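Local atomic coordinates of aspartate semialdehyde dehydrogenase (Francisella tularensis subsp. tularensis, PDB entry 4WOJ), a protein that probably catalyses the NADPH-dependent reductive dephosphorylation of L-aspartyl-4-phosphate to L-aspartate-semialdehyde, a shared step towards lysine, threonine and methionine. Residues Ser25-Glu29 with Ser30-Asp34; Leu353-Ala357 with Ala358-Arg362. One frame throughout, in Å; residues are numbered along the deposited sequence.

Contact 1 (Ser25-Glu29 with Ser30-Asp34); sequences SRMIE and SKDFD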
loop_
_atom_site.group_PDB
_atom_site.type_symbol
_atom_site.label_atom_id
_atom_site.label_comp_id
_atom_site.label_asym_id
_atom_site.label_seq_id
_atom_site.Cartn_x
_atom_site.Cartn_y
_atom_site.Cartn_z
ATOM N N SER B 25 -14.264 24.139 -9.328
ATOM C CA SER B 25 -13.859 23.835 -10.693
ATOM C C SER B 25 -14.846 22.950 -11.408
ATOM O O SER B 25 -15.037 23.055 -12.604
ATOM C CB SER B 25 -12.518 23.156 -10.720
ATOM O OG SER B 25 -12.404 22.413 -11.938
ATOM N N ARG B 26 -15.464 22.030 -10.676
ATOM C CA ARG B 26 -16.340 21.052 -11.308
ATOM C C ARG B 26 -17.670 21.700 -11.635
ATOM O O ARG B 26 -18.325 21.371 -12.646
ATOM C CB ARG B 26 -16.509 19.813 -10.418
ATOM C CG ARG B 26 -15.319 18.868 -10.523
ATOM C CD ARG B 26 -15.281 18.169 -11.879
ATOM N NE ARG B 26 -16.502 17.387 -12.113
ATOM C CZ ARG B 26 -17.014 17.107 -13.310
ATOM N NH1 ARG B 26 -16.417 17.538 -14.420
ATOM N NH2 ARG B 26 -18.118 16.377 -13.405
ATOM N N MET B 27 -18.044 22.658 -10.796
ATOM C CA MET B 27 -19.227 23.464 -11.067
ATOM C C MET B 27 -19.076 24.407 -12.265
ATOM O O MET B 27 -19.976 24.488 -13.103
ATOM C CB MET B 27 -19.663 24.195 -9.814
ATOM C CG MET B 27 -20.262 23.205 -8.811
ATOM S SD MET B 27 -20.699 23.931 -7.230
ATOM C CE MET B 27 -22.247 24.738 -7.645
ATOM N N ILE B 28 -17.937 25.082 -12.382
ATOM C CA ILE B 28 -17.722 25.968 -13.537
ATOM C C ILE B 28 -17.904 25.138 -14.810
ATOM O O ILE B 28 -18.712 25.449 -15.689
ATOM C CB ILE B 28 -16.304 26.545 -13.522
ATOM C CG1 ILE B 28 -16.089 27.485 -12.338
ATOM C CG2 ILE B 28 -15.998 27.223 -14.825
ATOM C CD1 ILE B 28 -16.961 28.710 -12.340
ATOM N N GLU B 29 -17.122 24.069 -14.872
ATOM C CA GLU B 29 -17.075 23.110 -16.002
ATOM C C GLU B 29 -18.452 22.570 -16.427
ATOM O O GLU B 29 -18.688 22.327 -17.612
ATOM C CB GLU B 29 -16.173 21.957 -15.542
ATOM C CG GLU B 29 -15.578 21.037 -16.579
ATOM C CD GLU B 29 -14.546 20.101 -15.957
ATOM O OE1 GLU B 29 -14.293 20.223 -14.719
ATOM O OE2 GLU B 29 -13.978 19.253 -16.706
ATOM N N SER B 30 -19.342 22.383 -15.438
ATOM C CA SER B 30 -20.687 21.791 -15.630
ATOM C C SER B 30 -21.797 22.824 -15.734
ATOM O O SER B 30 -22.955 22.468 -15.871
ATOM C CB SER B 30 -21.060 20.882 -14.446
ATOM O OG SER B 30 -20.091 19.910 -14.184
ATOM N N LYS B 31 -21.442 24.110 -15.656
ATOM C CA LYS B 31 -22.428 25.220 -15.667
ATOM C C LYS B 31 -23.433 25.064 -14.519
ATOM O O LYS B 31 -24.609 25.402 -14.656
ATOM C CB LYS B 31 -23.200 25.269 -16.989
ATOM C CG LYS B 31 -22.380 25.099 -18.251
ATOM C CD LYS B 31 -23.296 24.681 -19.394
ATOM C CE LYS B 31 -22.847 25.212 -20.749
ATOM N NZ LYS B 31 -23.177 26.659 -20.846
ATOM N N ASP B 32 -22.967 24.560 -13.387
ATOM C CA ASP B 32 -23.842 24.380 -12.228
ATOM C C ASP B 32 -24.220 25.667 -11.471
ATOM O O ASP B 32 -25.111 25.641 -10.641
ATOM C CB ASP B 32 -23.248 23.354 -11.273
ATOM C CG ASP B 32 -23.359 21.935 -11.802
ATOM O OD1 ASP B 32 -24.276 21.616 -12.595
ATOM O OD2 ASP B 32 -22.509 21.127 -11.409
ATOM N N PHE B 33 -23.587 26.793 -11.776
ATOM C CA PHE B 33 -24.071 28.090 -11.248
ATOM C C PHE B 33 -25.260 28.677 -12.020
ATOM O O PHE B 33 -25.921 29.584 -11.537
ATOM C CB PHE B 33 -22.931 29.109 -11.144
ATOM C CG PHE B 33 -21.896 28.733 -10.120
ATOM C CD1 PHE B 33 -22.189 28.773 -8.777
ATOM C CD2 PHE B 33 -20.642 28.303 -10.505
ATOM C CE1 PHE B 33 -21.254 28.391 -7.827
ATOM C CE2 PHE B 33 -19.699 27.927 -9.564
ATOM C CZ PHE B 33 -20.004 27.972 -8.214
ATOM N N ASP B 34 -25.554 28.135 -13.197
ATOM C CA ASP B 34 -26.538 28.752 -14.095
ATOM C C ASP B 34 -27.882 29.129 -13.473
ATOM O O ASP B 34 -28.410 30.208 -13.778
ATOM C CB ASP B 34 -26.742 27.934 -15.375
ATOM C CG ASP B 34 -25.571 28.060 -16.335
ATOM O OD1 ASP B 34 -24.484 28.477 -15.907
ATOM O OD2 ASP B 34 -25.716 27.738 -17.518
#
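Asp32 N donates to Met27 O and Lys31 N to Ile28 O, each at 3.0 Å with an N-H...O angle of 159°, while Lys31 takes a positive phi. Those two bonds back into the last turn, with Lys31 as the first residue to leave helical geometry, define a Schellman motif. Ser30 adds a side-chain bond: its OG gives its proton to Arg26 O at 2.8 Å, because chi1 of -53° sets OG beside its own backbone N. The motif ends helix 18-30 of the NAD-binding Rossmann domain, and the type I turn from Lys31 to Asp34 then leads to strand 36-42. Met27 and Phe33 cross at about a right angle. Met27 CE lies over one ring face, 4.1 Å from the Phe33 centroid and 24° off the normal, a CH-pi contact; the sulfur stands obliquely at 4.8 Å from that centroid, a Met-aromatic contact. Met27 CB meets Phe33 CE2 at 3.7 Å, and Ile28 CD1 reaches the same ring carbon obliquely. Phe53 and Tyr57 also meet this ring. On the helix itself Arg26 NH1 makes a weak salt bridge to Glu29 OE1 at 3.4 Å, whereas the stronger partner of Arg26 is Glu359; Asp32 pairs with Arg362.

Contact 2 (Leu353-Ala357 with Ala358-Arg362); sequences LLWGA and AEPLR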
loop_
_atom_site.group_PDB
_atom_site.type_symbol
_atom_site.label_atom_id
_atom_site.label_comp_id
_atom_site.label_asym_id
_atom_site.label_seq_id
_atom_site.Cartn_x
_atom_site.Cartn_y
_atom_site.Cartn_z
ATOM N N LEU B 353 -10.225 13.689 -4.104
ATOM C CA LEU B 353 -10.864 14.997 -4.095
ATOM C C LEU B 353 -12.146 15.074 -4.885
ATOM O O LEU B 353 -13.036 15.824 -4.552
ATOM C CB LEU B 353 -9.870 16.031 -4.589
ATOM C CG LEU B 353 -8.718 16.217 -3.593
ATOM C CD1 LEU B 353 -7.621 17.097 -4.130
ATOM C CD2 LEU B 353 -9.205 16.820 -2.285
ATOM N N LEU B 354 -12.264 14.279 -5.929
ATOM C CA LEU B 354 -13.415 14.338 -6.813
ATOM C C LEU B 354 -14.474 13.297 -6.383
ATOM O O LEU B 354 -15.361 13.565 -5.592
ATOM C CB LEU B 354 -12.962 14.047 -8.241
ATOM C CG LEU B 354 -12.094 15.067 -8.934
ATOM C CD1 LEU B 354 -11.435 14.530 -10.183
ATOM C CD2 LEU B 354 -12.895 16.305 -9.297
ATOM N N TRP B 355 -14.381 12.100 -6.891
ATOM C CA TRP B 355 -15.392 11.085 -6.488
ATOM C C TRP B 355 -15.333 10.806 -4.982
ATOM O O TRP B 355 -16.356 10.580 -4.319
ATOM C CB TRP B 355 -15.263 9.815 -7.318
ATOM C CG TRP B 355 -16.117 9.844 -8.547
ATOM C CD1 TRP B 355 -15.714 9.644 -9.835
ATOM C CD2 TRP B 355 -17.508 10.113 -8.600
ATOM N NE1 TRP B 355 -16.778 9.765 -10.683
ATOM C CE2 TRP B 355 -17.896 10.043 -9.947
ATOM C CE3 TRP B 355 -18.467 10.391 -7.640
ATOM C CZ2 TRP B 355 -19.196 10.241 -10.354
ATOM C CZ3 TRP B 355 -19.751 10.587 -8.042
ATOM C CH2 TRP B 355 -20.114 10.516 -9.388
ATOM N N GLY B 356 -14.129 10.863 -4.446
ATOM C CA GLY B 356 -13.929 10.767 -3.012
ATOM C C GLY B 356 -14.517 11.876 -2.173
ATOM O O GLY B 356 -14.813 11.657 -1.005
ATOM N N ALA B 357 -14.602 13.104 -2.700
ATOM C CA ALA B 357 -15.092 14.191 -1.846
ATOM C C ALA B 357 -16.079 15.118 -2.528
ATOM O O ALA B 357 -17.236 15.165 -2.156
ATOM C CB ALA B 357 -13.920 14.959 -1.266
ATOM N N ALA B 358 -15.607 15.850 -3.532
ATOM C CA ALA B 358 -16.380 16.902 -4.197
ATOM C C ALA B 358 -17.533 16.452 -5.046
ATOM O O ALA B 358 -18.605 17.069 -5.004
ATOM C CB ALA B 358 -15.431 17.741 -5.048
ATOM N N GLU B 359 -17.332 15.436 -5.877
ATOM C CA GLU B 359 -18.281 15.129 -6.957
ATOM C C GLU B 359 -19.668 14.731 -6.461
ATOM O O GLU B 359 -20.675 15.164 -7.025
ATOM C CB GLU B 359 -17.685 14.075 -7.916
ATOM C CG GLU B 359 -18.382 13.867 -9.278
ATOM C CD GLU B 359 -18.498 15.134 -10.131
ATOM O OE1 GLU B 359 -17.880 16.164 -9.788
ATOM O OE2 GLU B 359 -19.247 15.113 -11.132
ATOM N N PRO B 360 -19.738 13.896 -5.405
ATOM C CA PRO B 360 -21.043 13.470 -4.942
ATOM C C PRO B 360 -21.889 14.622 -4.447
ATOM O O PRO B 360 -23.139 14.612 -4.562
ATOM C CB PRO B 360 -20.703 12.525 -3.790
ATOM C CG PRO B 360 -19.326 12.038 -4.118
ATOM C CD PRO B 360 -18.640 13.203 -4.707
ATOM N N LEU B 361 -21.205 15.590 -3.862
ATOM C CA LEU B 361 -21.863 16.735 -3.266
ATOM C C LEU B 361 -22.503 17.563 -4.359
ATOM O O LEU B 361 -23.713 17.836 -4.305
ATOM C CB LEU B 361 -20.845 17.542 -2.446
ATOM C CG LEU B 361 -20.162 16.768 -1.300
ATOM C CD1 LEU B 361 -19.450 17.717 -0.359
ATOM C CD2 LEU B 361 -21.190 15.903 -0.524
ATOM N N ARG B 362 -21.671 17.958 -5.339
ATOM C CA ARG B 362 -22.117 18.634 -6.565
ATOM C C ARG B 362 -23.315 17.966 -7.183
ATOM O O ARG B 362 -24.245 18.621 -7.606
ATOM C CB ARG B 362 -21.006 18.662 -7.618
ATOM C CG ARG B 362 -21.338 19.509 -8.834
ATOM C CD ARG B 362 -20.287 19.381 -9.952
ATOM N NE ARG B 362 -20.360 18.107 -10.675
ATOM C CZ ARG B 362 -21.275 17.790 -11.597
ATOM N NH1 ARG B 362 -21.246 16.609 -12.190
ATOM N NH2 ARG B 362 -22.217 18.639 -11.932
#
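Glu359 lays its CG over one face of the Trp355 indole, 3.6 Å from the centroid of the six-membered ring and only 4° off the ring normal, a CH-pi contact one helical turn along. CG reaches that place because it lies anti to the Glu359 backbone N (chi1 -166°); the bend at chi2 then turns the carboxylate away from the ring face, its plane nearly perpendicular to the indole. There Glu359 OE2 accepts from Arg362 NH1 at 2.7 Å on its syn side, with the acceptor 3° from the guanidinium plane, and Arg26 shares this oxygen. Ala358, beside Glu359, donates its N to Leu353 O at 2.8 Å, while Glu359 N reaches Leu354 O at 2.7 Å. Both bonds span five residues, which makes this a wider, pi-type turn at the start of the C-terminal helix 354-369. Leu354 O also accepts from Ala357 N, the two donors coming from opposite faces of its carbonyl plane. Pro360 has no N-H to continue the pattern, and the helix is kinked there; its ring instead packs at the edge of the indole, with Pro360 CG 4.0 Å from Trp355 CE3. Trp303 meets the same indole edge-to-face, and Leu145 and Leu148 of helix 141-149 pack on it. That helix begins at Cys141, the predicted acyl-thioester nucleophile, whose side chain comes to about 4 Å, nearest atoms, from Gly356.

Overall arrangement
The two contacts are local features of two helices that pack against each other; the centres of the contacts lie about 13 Å apart. Contact 2 is buried, its centre about 7 Å from the centre of the folded chain; contact 1 is only partly buried, its centre about 20 Å out. One ends a helix and the other begins one, with a Schellman motif in the first and a pi-type turn in the second. Both use CH-pi packing, but on a phenylalanine in contact 1 and a tryptophan in contact 2. Charge joins them: Asp32 OD2 meets Arg362 NH2 at 2.6 Å, and Arg26 NH2 meets Glu359 OE2 at 2.8 Å, while Arg26 CG packs on Leu354 CD2.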